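Local coordinates for glycoside hydrolase family 5 (Aspergillus oryzae, PDB 6LA0), which acts as a secreted rutinosidase of glycoside hydrolase family 5 and may also split glucose units from the ends of 1,3-beta-glucans, at residues 111-114 and 115-118; 92-95 and 96-100; 263-266 and 267-270. All blocks are in the same frame, centred on the assembly; numbering follows the deposited sequence.

Interaction 1 (111-114 and 115-118); sequences TAYL and KQIA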
ATOM      1  N   THR A 111     -16.309  -3.358  -0.037  1.00 20.01           N
ATOM      2  CA  THR A 111     -16.208  -3.274   1.420  1.00 19.36           C
ATOM      3  C   THR A 111     -16.800  -4.495   2.110  1.00 19.67           C
ATOM      4  O   THR A 111     -16.429  -4.786   3.251  1.00 20.46           O
ATOM      5  CB  THR A 111     -16.859  -1.984   1.968  1.00 22.74           C
ATOM      6  OG1 THR A 111     -18.261  -1.960   1.686  1.00 20.26           O
ATOM      7  CG2 THR A 111     -16.191  -0.741   1.388  1.00 22.56           C
ATOM      8  N   ALA A 112     -17.708  -5.218   1.451  1.00 25.27           N
ATOM      9  CA  ALA A 112     -18.218  -6.452   2.040  1.00 23.70           C
ATOM     10  C   ALA A 112     -17.112  -7.500   2.158  1.00 21.70           C
ATOM     11  O   ALA A 112     -17.009  -8.192   3.181  1.00 19.39           O
ATOM     12  CB  ALA A 112     -19.397  -6.976   1.214  1.00 21.51           C
ATOM     13  N   TYR A 113     -16.255  -7.609   1.134  1.00 18.22           N
ATOM     14  CA  TYR A 113     -15.131  -8.544   1.199  1.00 20.00           C
ATOM     15  C   TYR A 113     -14.047  -8.029   2.140  1.00 20.76           C
ATOM     16  O   TYR A 113     -13.385  -8.813   2.836  1.00 20.65           O
ATOM     17  CB  TYR A 113     -14.554  -8.779  -0.204  1.00 20.32           C
ATOM     18  CG  TYR A 113     -15.528  -9.544  -1.089  1.00 19.86           C
ATOM     19  CD1 TYR A 113     -15.688 -10.908  -0.938  1.00 22.93           C
ATOM     20  CD2 TYR A 113     -16.297  -8.896  -2.038  1.00 20.50           C
ATOM     21  CE1 TYR A 113     -16.583 -11.619  -1.710  1.00 24.44           C
ATOM     22  CE2 TYR A 113     -17.209  -9.606  -2.824  1.00 22.38           C
ATOM     23  CZ  TYR A 113     -17.337 -10.966  -2.654  1.00 21.31           C
ATOM     24  OH  TYR A 113     -18.232 -11.704  -3.419  1.00 30.77           O
ATOM     25  N   LEU A 114     -13.851  -6.710   2.168  1.00 20.42           N
ATOM     26  CA  LEU A 114     -12.926  -6.116   3.125  1.00 20.45           C
ATOM     27  C   LEU A 114     -13.313  -6.469   4.556  1.00 20.61           C
ATOM     28  O   LEU A 114     -12.454  -6.849   5.363  1.00 21.63           O
ATOM     29  CB  LEU A 114     -12.879  -4.602   2.916  1.00 17.17           C
ATOM     30  CG  LEU A 114     -12.001  -3.766   3.847  1.00 18.21           C
ATOM     31  CD1 LEU A 114     -10.532  -4.208   3.736  1.00 19.59           C
ATOM     32  CD2 LEU A 114     -12.156  -2.304   3.489  1.00 19.43           C
ATOM     33  N   LYS A 115     -14.608  -6.390   4.880  1.00 17.35           N
ATOM     34  CA  LYS A 115     -15.059  -6.681   6.241  1.00 19.79           C
ATOM     35  C   LYS A 115     -14.919  -8.162   6.572  1.00 20.93           C
ATOM     36  O   LYS A 115     -14.457  -8.515   7.662  1.00 22.94           O
ATOM     37  CB  LYS A 115     -16.513  -6.223   6.433  1.00 21.71           C
ATOM     38  CG  LYS A 115     -17.167  -6.770   7.697  1.00 22.07           C
ATOM     39  CD  LYS A 115     -18.600  -6.257   7.876  1.00 25.34           C
ATOM     40  CE  LYS A 115     -19.064  -6.436   9.316  1.00 26.27           C
ATOM     41  NZ  LYS A 115     -18.179  -5.706  10.302  1.00 29.76           N
ATOM     42  N   GLN A 116     -15.311  -9.045   5.651  1.00 19.99           N
ATOM     43  CA  GLN A 116     -15.206 -10.475   5.927  1.00 20.44           C
ATOM     44  C   GLN A 116     -13.767 -10.870   6.233  1.00 22.92           C
ATOM     45  O   GLN A 116     -13.496 -11.561   7.224  1.00 24.19           O
ATOM     46  CB  GLN A 116     -15.740 -11.280   4.749  1.00 24.02           C
ATOM     47  CG  GLN A 116     -15.628 -12.760   4.955  1.00 32.64           C
ATOM     48  CD  GLN A 116     -16.377 -13.513   3.894  1.00 37.21           C
ATOM     49  OE1 GLN A 116     -16.143 -13.313   2.703  1.00 40.48           O
ATOM     50  NE2 GLN A 116     -17.295 -14.376   4.312  1.00 44.47           N
ATOM     51  N   ILE A 117     -12.828 -10.422   5.400  1.00 19.11           N
ATOM     52  CA  ILE A 117     -11.426 -10.775   5.596  1.00 22.23           C
ATOM     53  C   ILE A 117     -10.852 -10.084   6.831  1.00 23.65           C
ATOM     54  O   ILE A 117     -10.155 -10.713   7.635  1.00 22.35           O
ATOM     55  CB  ILE A 117     -10.619 -10.451   4.328  1.00 18.91           C
ATOM     56  CG1 ILE A 117     -11.097 -11.345   3.179  1.00 20.02           C
ATOM     57  CG2 ILE A 117      -9.120 -10.621   4.586  1.00 25.44           C
ATOM     58  CD1 ILE A 117     -11.010 -12.849   3.463  1.00 22.51           C
ATOM     59  N   ALA A 118     -11.137  -8.785   7.010  1.00 21.13           N
ATOM     60  CA  ALA A 118     -10.555  -8.065   8.145  1.00 18.89           C
ATOM     61  C   ALA A 118     -11.097  -8.594   9.467  1.00 21.85           C
ATOM     62  O   ALA A 118     -10.336  -8.791  10.423  1.00 21.98           O
ATOM     63  CB  ALA A 118     -10.819  -6.559   8.035  1.00 20.56           C
TER

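Interaction 2 (92-95 and 96-100); sequences TTYA and AWIKL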
ATOM      1  N   THR A  92      -7.275  -0.192  -1.410  1.00 19.85           N
ATOM      2  CA  THR A  92      -8.607  -0.121  -2.000  1.00 15.48           C
ATOM      3  C   THR A  92      -8.651   1.035  -2.990  1.00 15.76           C
ATOM      4  O   THR A  92      -7.884   1.997  -2.882  1.00 18.48           O
ATOM      5  CB  THR A  92      -9.712   0.085  -0.942  1.00 16.08           C
ATOM      6  OG1 THR A  92      -9.583   1.388  -0.362  1.00 21.56           O
ATOM      7  CG2 THR A  92      -9.628  -0.968   0.169  1.00 14.86           C
ATOM      8  N   THR A  93      -9.574   0.959  -3.947  1.00 16.31           N
ATOM      9  CA  THR A  93      -9.785   2.121  -4.801  1.00 13.96           C
ATOM     10  C   THR A  93     -10.824   3.039  -4.160  1.00 17.23           C
ATOM     11  O   THR A  93     -11.584   2.643  -3.269  1.00 17.51           O
ATOM     12  CB  THR A  93     -10.242   1.732  -6.209  1.00 16.41           C
ATOM     13  OG1 THR A  93     -11.595   1.259  -6.151  1.00 14.76           O
ATOM     14  CG2 THR A  93      -9.327   0.667  -6.827  1.00 18.33           C
ATOM     15  N   TYR A  94     -10.843   4.288  -4.617  1.00 15.66           N
ATOM     16  CA  TYR A  94     -11.835   5.209  -4.081  1.00 17.77           C
ATOM     17  C   TYR A  94     -13.239   4.738  -4.424  1.00 15.53           C
ATOM     18  O   TYR A  94     -14.191   5.046  -3.700  1.00 17.01           O
ATOM     19  CB  TYR A  94     -11.590   6.628  -4.594  1.00 16.99           C
ATOM     20  CG  TYR A  94     -11.764   6.849  -6.087  1.00 17.44           C
ATOM     21  CD1 TYR A  94     -13.023   6.749  -6.700  1.00 14.59           C
ATOM     22  CD2 TYR A  94     -10.685   7.209  -6.880  1.00 17.53           C
ATOM     23  CE1 TYR A  94     -13.171   6.960  -8.055  1.00 16.68           C
ATOM     24  CE2 TYR A  94     -10.833   7.432  -8.249  1.00 18.17           C
ATOM     25  CZ  TYR A  94     -12.088   7.304  -8.827  1.00 21.18           C
ATOM     26  OH  TYR A  94     -12.244   7.534 -10.180  1.00 19.63           O
ATOM     27  N   ALA A  95     -13.367   3.977  -5.511  1.00 17.24           N
ATOM     28  CA  ALA A  95     -14.663   3.484  -5.978  1.00 17.93           C
ATOM     29  C   ALA A  95     -15.278   2.455  -5.042  1.00 19.85           C
ATOM     30  O   ALA A  95     -16.464   2.133  -5.190  1.00 18.49           O
ATOM     31  CB  ALA A  95     -14.512   2.869  -7.374  1.00 17.96           C
ATOM     32  N   ALA A  96     -14.493   1.891  -4.119  1.00 21.00           N
ATOM     33  CA  ALA A  96     -15.051   1.040  -3.075  1.00 18.56           C
ATOM     34  C   ALA A  96     -15.903   1.829  -2.101  1.00 20.10           C
ATOM     35  O   ALA A  96     -16.727   1.243  -1.388  1.00 24.75           O
ATOM     36  CB  ALA A  96     -13.926   0.344  -2.307  1.00 15.65           C
ATOM     37  N   TRP A  97     -15.727   3.139  -2.061  1.00 20.60           N
ATOM     38  CA  TRP A  97     -16.260   3.970  -0.996  1.00 17.99           C
ATOM     39  C   TRP A  97     -17.270   5.003  -1.476  1.00 18.49           C
ATOM     40  O   TRP A  97     -18.199   5.326  -0.735  1.00 19.77           O
ATOM     41  CB  TRP A  97     -15.097   4.681  -0.275  1.00 17.13           C
ATOM     42  CG  TRP A  97     -14.031   3.736   0.234  1.00 18.30           C
ATOM     43  CD1 TRP A  97     -12.807   3.482  -0.334  1.00 17.82           C
ATOM     44  CD2 TRP A  97     -14.090   2.936   1.424  1.00 18.62           C
ATOM     45  NE1 TRP A  97     -12.108   2.566   0.426  1.00 13.84           N
ATOM     46  CE2 TRP A  97     -12.866   2.223   1.514  1.00 14.69           C
ATOM     47  CE3 TRP A  97     -15.044   2.775   2.437  1.00 16.66           C
ATOM     48  CZ2 TRP A  97     -12.591   1.345   2.549  1.00 15.92           C
ATOM     49  CZ3 TRP A  97     -14.769   1.903   3.472  1.00 19.54           C
ATOM     50  CH2 TRP A  97     -13.545   1.199   3.525  1.00 17.83           C
ATOM     51  N   ILE A  98     -17.108   5.533  -2.692  1.00 18.31           N
ATOM     52  CA  ILE A  98     -18.066   6.453  -3.286  1.00 19.13           C
ATOM     53  C   ILE A  98     -18.294   6.064  -4.740  1.00 24.51           C
ATOM     54  O   ILE A  98     -17.498   5.345  -5.355  1.00 19.08           O
ATOM     55  CB  ILE A  98     -17.623   7.932  -3.219  1.00 23.21           C
ATOM     56  CG1 ILE A  98     -16.388   8.157  -4.093  1.00 22.48           C
ATOM     57  CG2 ILE A  98     -17.410   8.392  -1.764  1.00 22.79           C
ATOM     58  CD1 ILE A  98     -16.034   9.651  -4.231  1.00 26.65           C
ATOM     59  N   LYS A  99     -19.414   6.537  -5.283  1.00 21.69           N
ATOM     60  CA  LYS A  99     -19.712   6.383  -6.703  1.00 21.31           C
ATOM     61  C   LYS A  99     -19.501   7.747  -7.346  1.00 27.61           C
ATOM     62  O   LYS A  99     -20.385   8.609  -7.306  1.00 28.60           O
ATOM     63  CB  LYS A  99     -21.129   5.867  -6.940  1.00 26.07           C
ATOM     64  CG  LYS A  99     -21.291   5.196  -8.307  1.00 29.71           C
ATOM     65  CD  LYS A  99     -21.274   6.143  -9.523  1.00 28.39           C
ATOM     66  CE  LYS A  99     -22.093   5.577 -10.700  1.00 28.11           C
ATOM     67  NZ  LYS A  99     -21.892   6.365 -11.961  1.00 27.47           N
ATOM     68  N   LEU A 100     -18.339   7.919  -7.952  1.00 22.56           N
ATOM     69  CA  LEU A 100     -17.969   9.192  -8.556  1.00 25.49           C
ATOM     70  C   LEU A 100     -18.538   9.290  -9.967  1.00 28.35           C
ATOM     71  O   LEU A 100     -18.278   8.405 -10.793  1.00 26.04           O
ATOM     72  CB  LEU A 100     -16.454   9.322  -8.580  1.00 21.20           C
ATOM     73  CG  LEU A 100     -15.874  10.641  -9.067  1.00 24.69           C
ATOM     74  CD1 LEU A 100     -16.038  11.635  -7.962  1.00 25.56           C
ATOM     75  CD2 LEU A 100     -14.410  10.489  -9.437  1.00 26.87           C
TER

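Interaction 3 (263-266 and 267-270); sequences TYYF and ERNV. With NAG (2-acetamido-2-deoxy-beta-D-glucopyranose), chain G.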
ATOM      1  N   THR A 263      10.150   1.503  -0.128  1.00 18.14           N
ATOM      2  CA  THR A 263      11.551   1.299  -0.497  1.00 17.25           C
ATOM      3  C   THR A 263      11.652   0.132  -1.461  1.00 18.02           C
ATOM      4  O   THR A 263      11.355  -1.003  -1.080  1.00 18.55           O
ATOM      5  CB  THR A 263      12.414   1.035   0.739  1.00 19.99           C
ATOM      6  OG1 THR A 263      12.205   2.078   1.705  1.00 17.05           O
ATOM      7  CG2 THR A 263      13.898   0.966   0.347  1.00 18.75           C
ATOM      8  N   TYR A 264      12.092   0.413  -2.693  1.00 19.36           N
ATOM      9  CA  TYR A 264      12.266  -0.591  -3.732  1.00 20.18           C
ATOM     10  C   TYR A 264      13.663  -0.507  -4.344  1.00 18.90           C
ATOM     11  O   TYR A 264      14.362   0.508  -4.231  1.00 21.35           O
ATOM     12  CB  TYR A 264      11.222  -0.431  -4.832  1.00 19.91           C
ATOM     13  CG  TYR A 264       9.815  -0.813  -4.424  1.00 19.53           C
ATOM     14  CD1 TYR A 264       9.478  -2.150  -4.207  1.00 19.89           C
ATOM     15  CD2 TYR A 264       8.814   0.148  -4.298  1.00 23.19           C
ATOM     16  CE1 TYR A 264       8.174  -2.519  -3.861  1.00 20.86           C
ATOM     17  CE2 TYR A 264       7.503  -0.207  -3.945  1.00 21.24           C
ATOM     18  CZ  TYR A 264       7.188  -1.537  -3.725  1.00 20.40           C
ATOM     19  OH  TYR A 264       5.896  -1.909  -3.397  1.00 19.01           O
ATOM     20  N   TYR A 265      14.049  -1.592  -5.039  1.00 18.66           N
ATOM     21  CA  TYR A 265      15.401  -1.740  -5.569  1.00 22.22           C
ATOM     22  C   TYR A 265      15.462  -2.223  -7.018  1.00 22.15           C
ATOM     23  O   TYR A 265      16.572  -2.417  -7.539  1.00 20.94           O
ATOM     24  CB  TYR A 265      16.205  -2.704  -4.682  1.00 18.35           C
ATOM     25  CG  TYR A 265      16.287  -2.246  -3.246  1.00 20.58           C
ATOM     26  CD1 TYR A 265      17.311  -1.406  -2.832  1.00 17.73           C
ATOM     27  CD2 TYR A 265      15.341  -2.643  -2.306  1.00 17.18           C
ATOM     28  CE1 TYR A 265      17.389  -0.956  -1.525  1.00 20.16           C
ATOM     29  CE2 TYR A 265      15.411  -2.198  -0.983  1.00 20.12           C
ATOM     30  CZ  TYR A 265      16.443  -1.355  -0.603  1.00 20.51           C
ATOM     31  OH  TYR A 265      16.548  -0.899   0.695  1.00 20.19           O
ATOM     32  N   PHE A 266      14.319  -2.422  -7.682  1.00 18.91           N
ATOM     33  CA  PHE A 266      14.346  -3.015  -9.018  1.00 20.41           C
ATOM     34  C   PHE A 266      14.819  -2.046 -10.104  1.00 24.42           C
ATOM     35  O   PHE A 266      15.109  -2.495 -11.220  1.00 23.34           O
ATOM     36  CB  PHE A 266      12.965  -3.587  -9.375  1.00 17.50           C
ATOM     37  CG  PHE A 266      11.844  -2.585  -9.283  1.00 22.12           C
ATOM     38  CD1 PHE A 266      11.464  -1.844 -10.394  1.00 25.54           C
ATOM     39  CD2 PHE A 266      11.167  -2.395  -8.086  1.00 16.46           C
ATOM     40  CE1 PHE A 266      10.415  -0.920 -10.315  1.00 31.12           C
ATOM     41  CE2 PHE A 266      10.110  -1.461  -7.995  1.00 20.30           C
ATOM     42  CZ  PHE A 266       9.741  -0.725  -9.114  1.00 24.32           C
ATOM     43  N   GLU A 267      14.921  -0.746  -9.825  1.00 22.58           N
ATOM     44  CA  GLU A 267      15.538   0.175 -10.777  1.00 26.75           C
ATOM     45  C   GLU A 267      16.778   0.864 -10.206  1.00 27.73           C
ATOM     46  O   GLU A 267      17.218   1.890 -10.738  1.00 31.44           O
ATOM     47  CB  GLU A 267      14.526   1.211 -11.273  1.00 31.11           C
ATOM     48  CG  GLU A 267      13.427   1.563 -10.284  1.00 37.39           C
ATOM     49  CD  GLU A 267      12.274   2.314 -10.934  1.00 46.58           C
ATOM     50  OE1 GLU A 267      11.431   2.887 -10.199  1.00 51.47           O
ATOM     51  OE2 GLU A 267      12.207   2.319 -12.184  1.00 47.73           O
ATOM     52  N   ARG A 268      17.374   0.315  -9.151  1.00 23.06           N
ATOM     53  CA  ARG A 268      18.610   0.845  -8.596  1.00 26.03           C
ATOM     54  C   ARG A 268      19.782  -0.095  -8.849  1.00 27.24           C
ATOM     55  O   ARG A 268      19.624  -1.324  -8.837  1.00 24.24           O
ATOM     56  CB  ARG A 268      18.457   1.102  -7.100  1.00 28.15           C
ATOM     57  CG  ARG A 268      17.693   2.386  -6.819  1.00 29.13           C
ATOM     58  CD  ARG A 268      17.016   2.339  -5.465  1.00 28.76           C
ATOM     59  NE  ARG A 268      17.979   2.449  -4.379  1.00 34.54           N
ATOM     60  CZ  ARG A 268      17.678   2.266  -3.099  1.00 28.62           C
ATOM     61  NH1 ARG A 268      16.430   1.966  -2.731  1.00 25.09           N
ATOM     62  NH2 ARG A 268      18.627   2.389  -2.191  1.00 27.31           N
ATOM     63  N   ASN A 269      20.963   0.490  -9.057  1.00 32.42           N
ATOM     64  CA  ASN A 269      22.173  -0.273  -9.350  1.00 24.77           C
ATOM     65  C   ASN A 269      22.662  -1.008  -8.109  1.00 28.23           C
ATOM     66  O   ASN A 269      23.529  -0.520  -7.378  1.00 27.20           O
ATOM     67  CB  ASN A 269      23.271   0.640  -9.903  1.00 32.63           C
ATOM     68  CG  ASN A 269      24.441  -0.137 -10.503  1.00 37.04           C
ATOM     69  OD1 ASN A 269      24.599  -1.338 -10.261  1.00 34.54           O
ATOM     70  ND2 ASN A 269      25.271   0.552 -11.289  1.00 40.26           N
ATOM     71  N   VAL A 270      22.130  -2.209  -7.907  1.00 22.55           N
ATOM     72  CA  VAL A 270      22.404  -3.044  -6.746  1.00 23.79           C
ATOM     73  C   VAL A 270      22.167  -4.484  -7.183  1.00 21.92           C
ATOM     74  O   VAL A 270      21.431  -4.737  -8.142  1.00 22.21           O
ATOM     75  CB  VAL A 270      21.518  -2.618  -5.539  1.00 26.80           C
ATOM     76  CG1 VAL A 270      20.030  -2.775  -5.859  1.00 24.79           C
ATOM     77  CG2 VAL A 270      21.893  -3.365  -4.260  1.00 23.64           C
TER
HETATM   78  C1  NAG G 405      26.426  -0.082 -11.885  1.00 44.82           C
HETATM   79  C2  NAG G 405      26.957   0.645 -13.127  1.00 42.25           C
HETATM   80  C3  NAG G 405      28.213  -0.051 -13.650  1.00 43.54           C
HETATM   81  C4  NAG G 405      29.247  -0.194 -12.542  1.00 42.67           C
HETATM   82  C5  NAG G 405      28.634  -0.892 -11.334  1.00 44.89           C
HETATM   83  C6  NAG G 405      29.570  -0.951 -10.152  1.00 44.96           C
HETATM   84  C7  NAG G 405      25.762   1.803 -14.931  1.00 42.74           C
HETATM   85  C8  NAG G 405      24.677   1.709 -15.963  1.00 45.42           C
HETATM   86  N2  NAG G 405      25.944   0.720 -14.168  1.00 42.15           N
HETATM   87  O3  NAG G 405      28.757   0.694 -14.736  1.00 41.93           O
HETATM   88  O4  NAG G 405      30.367  -0.952 -12.993  1.00 46.72           O
HETATM   89  O5  NAG G 405      27.470  -0.177 -10.897  1.00 43.09           O
HETATM   90  O6  NAG G 405      28.895  -0.606  -8.950  1.00 51.47           O
HETATM   91  O7  NAG G 405      26.441   2.812 -14.795  1.00 43.37           O

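Interaction 1 (111-114 and 115-118)
K115 N donates to T111 O at 2.9 Å, the first of four consecutive i to i+4 bonds that identify this turn as regular alpha-helix. Q116 N follows with A112 O at 3.1 Å, and I117 N then reaches Y113 O in the straightest of the four, with 170° at the hydrogen. A118 N closes the set on L114 O at 2.9 Å.

Side-chain carbons crowd the same acceptors. The methyl of A118 comes to 3.1 Å from L114 O, and CG1 of I117 passes 3.4 Å from Y113 O, so each of these oxygens has a hydrocarbon neighbour beside its N-H partner. The turn belongs to helix 110-125, which links the parallel strands 87-92 and 128-133 as a beta-alpha-beta unit, in keeping with the TIM-barrel clan of the family. L114 takes its CG anti to the backbone N (chi1 178°) and packs its side chain against F174, with CD2 on W97, while I117 packs on W27 and I77. On another flank the Y113 ring reaches Y68 and A69 of helix 60-70. The amide of Q116 approaches that ring obliquely and loosely, OE1 standing 4.4 Å from CD1 of Y113. K115 runs extended until its last torsion, where the chain bends and brings NZ into a salt bridge with D119, one helical turn further on.

Interaction 2 (92-95 and 96-100)
Two first torsions bring T92 and W97 together: OG1 of T92 sits between its own backbone N and carbonyl carbon (chi1 68°), and CG of W97 lies anti to the carbonyl carbon (chi1 -55°), swinging the indole back along the chain. NE1 of W97 then donates to T92 OG1 at 2.9 Å. The bond is nearly straight, 172° at the hydrogen, and the oxygen lies almost exactly in the indole plane. Because T92 OG1 is also hydrogen-bonded to D132 O, the hydroxyl has partners in both the indole and strand 128-133, and ties the one to the other. CB of A96 lies 3.8 Å above the W97 ring plane, offset toward the rim, while CD1 of W97 comes to 3.3 Å from T93 O.

The backbone winds between these groups in a short 3-10 turn, as the i to i+3 bonds A96 N to T93 O (3.1 Å) and W97 N to Y94 O (2.9 Å) establish. Y94 O takes a second donor, I98 N, at 3.1 Å, and this one arrives nearly along the C=O axis, whereas W97 N comes from above the carbonyl plane. Further out, the Y94 side chain crosses that of L100 at about a right angle, with CD2 of L100 4.0 Å from CE1 of Y94; the phenol oxygen is hydrogen-bonded to E147 and S103.

The turn sits directly after strand 87-92, at the start of the crossover to helix 110-125: W97 touches T111 of that helix and V171 of helix 158-176, I98 and L100 lean on Y163 of the latter, and T92 is paired with strand 128-133.

Interaction 3 (263-266 and 267-270)
The guanidinium of R268 lies against the Y265 ring at a tilt of 30° between their planes: CD1 of Y265 stands 3.5 Å above the guanidinium face, near its rim. The arginine chain folds back at chi3 (72°), which turns NH1 toward the preceding strand residue, and there NH1 donates to Y264 O at 2.9 Å. NH2 forms a salt bridge with D282, whose carboxylate also takes a hydrogen bond from Y265 OH, so one acid of helix 275-285 holds ring and guanidinium together.

Behind these groups the chain leaves strand 257-265 through a type I beta turn from Y265 to R268, closed by R268 N to Y265 O at 3.3 Å. At its two central positions F266 and E267 lie side by side and point the same way, ring and carboxylate planes only 18° apart, CD of E267 being 3.8 Å from CE1 of F266. Beyond the turn V270 comes back to the strand, its CG1 4.0 Å from CB of Y265. N269 stands away from this packing at the centre of an inverse gamma turn and carries an N-linked sugar, ND2 bonded to NAG C1 at 1.4 Å.

Overall arrangement
Interactions 1 and 2 serve one beta-alpha-beta unit and touch: CG2 of T111 lies 3.7 Å from CZ3 of W97. Interaction 2 is the buried one, tying the end of strand 87-92 to its loop through a tryptophan-threonine bond, while interaction 1 is a partly buried helical turn held by backbone bonds. Interaction 3 lies on the opposite side of the chain's centre, its centre about 33 Å from that of interaction 1 and 32 Å from that of interaction 2. Also partly buried, it runs off the end of another barrel strand and combines a turn bond with an arginine that bonds back to the strand carbonyl, and it ends in a glycosylated surface loop.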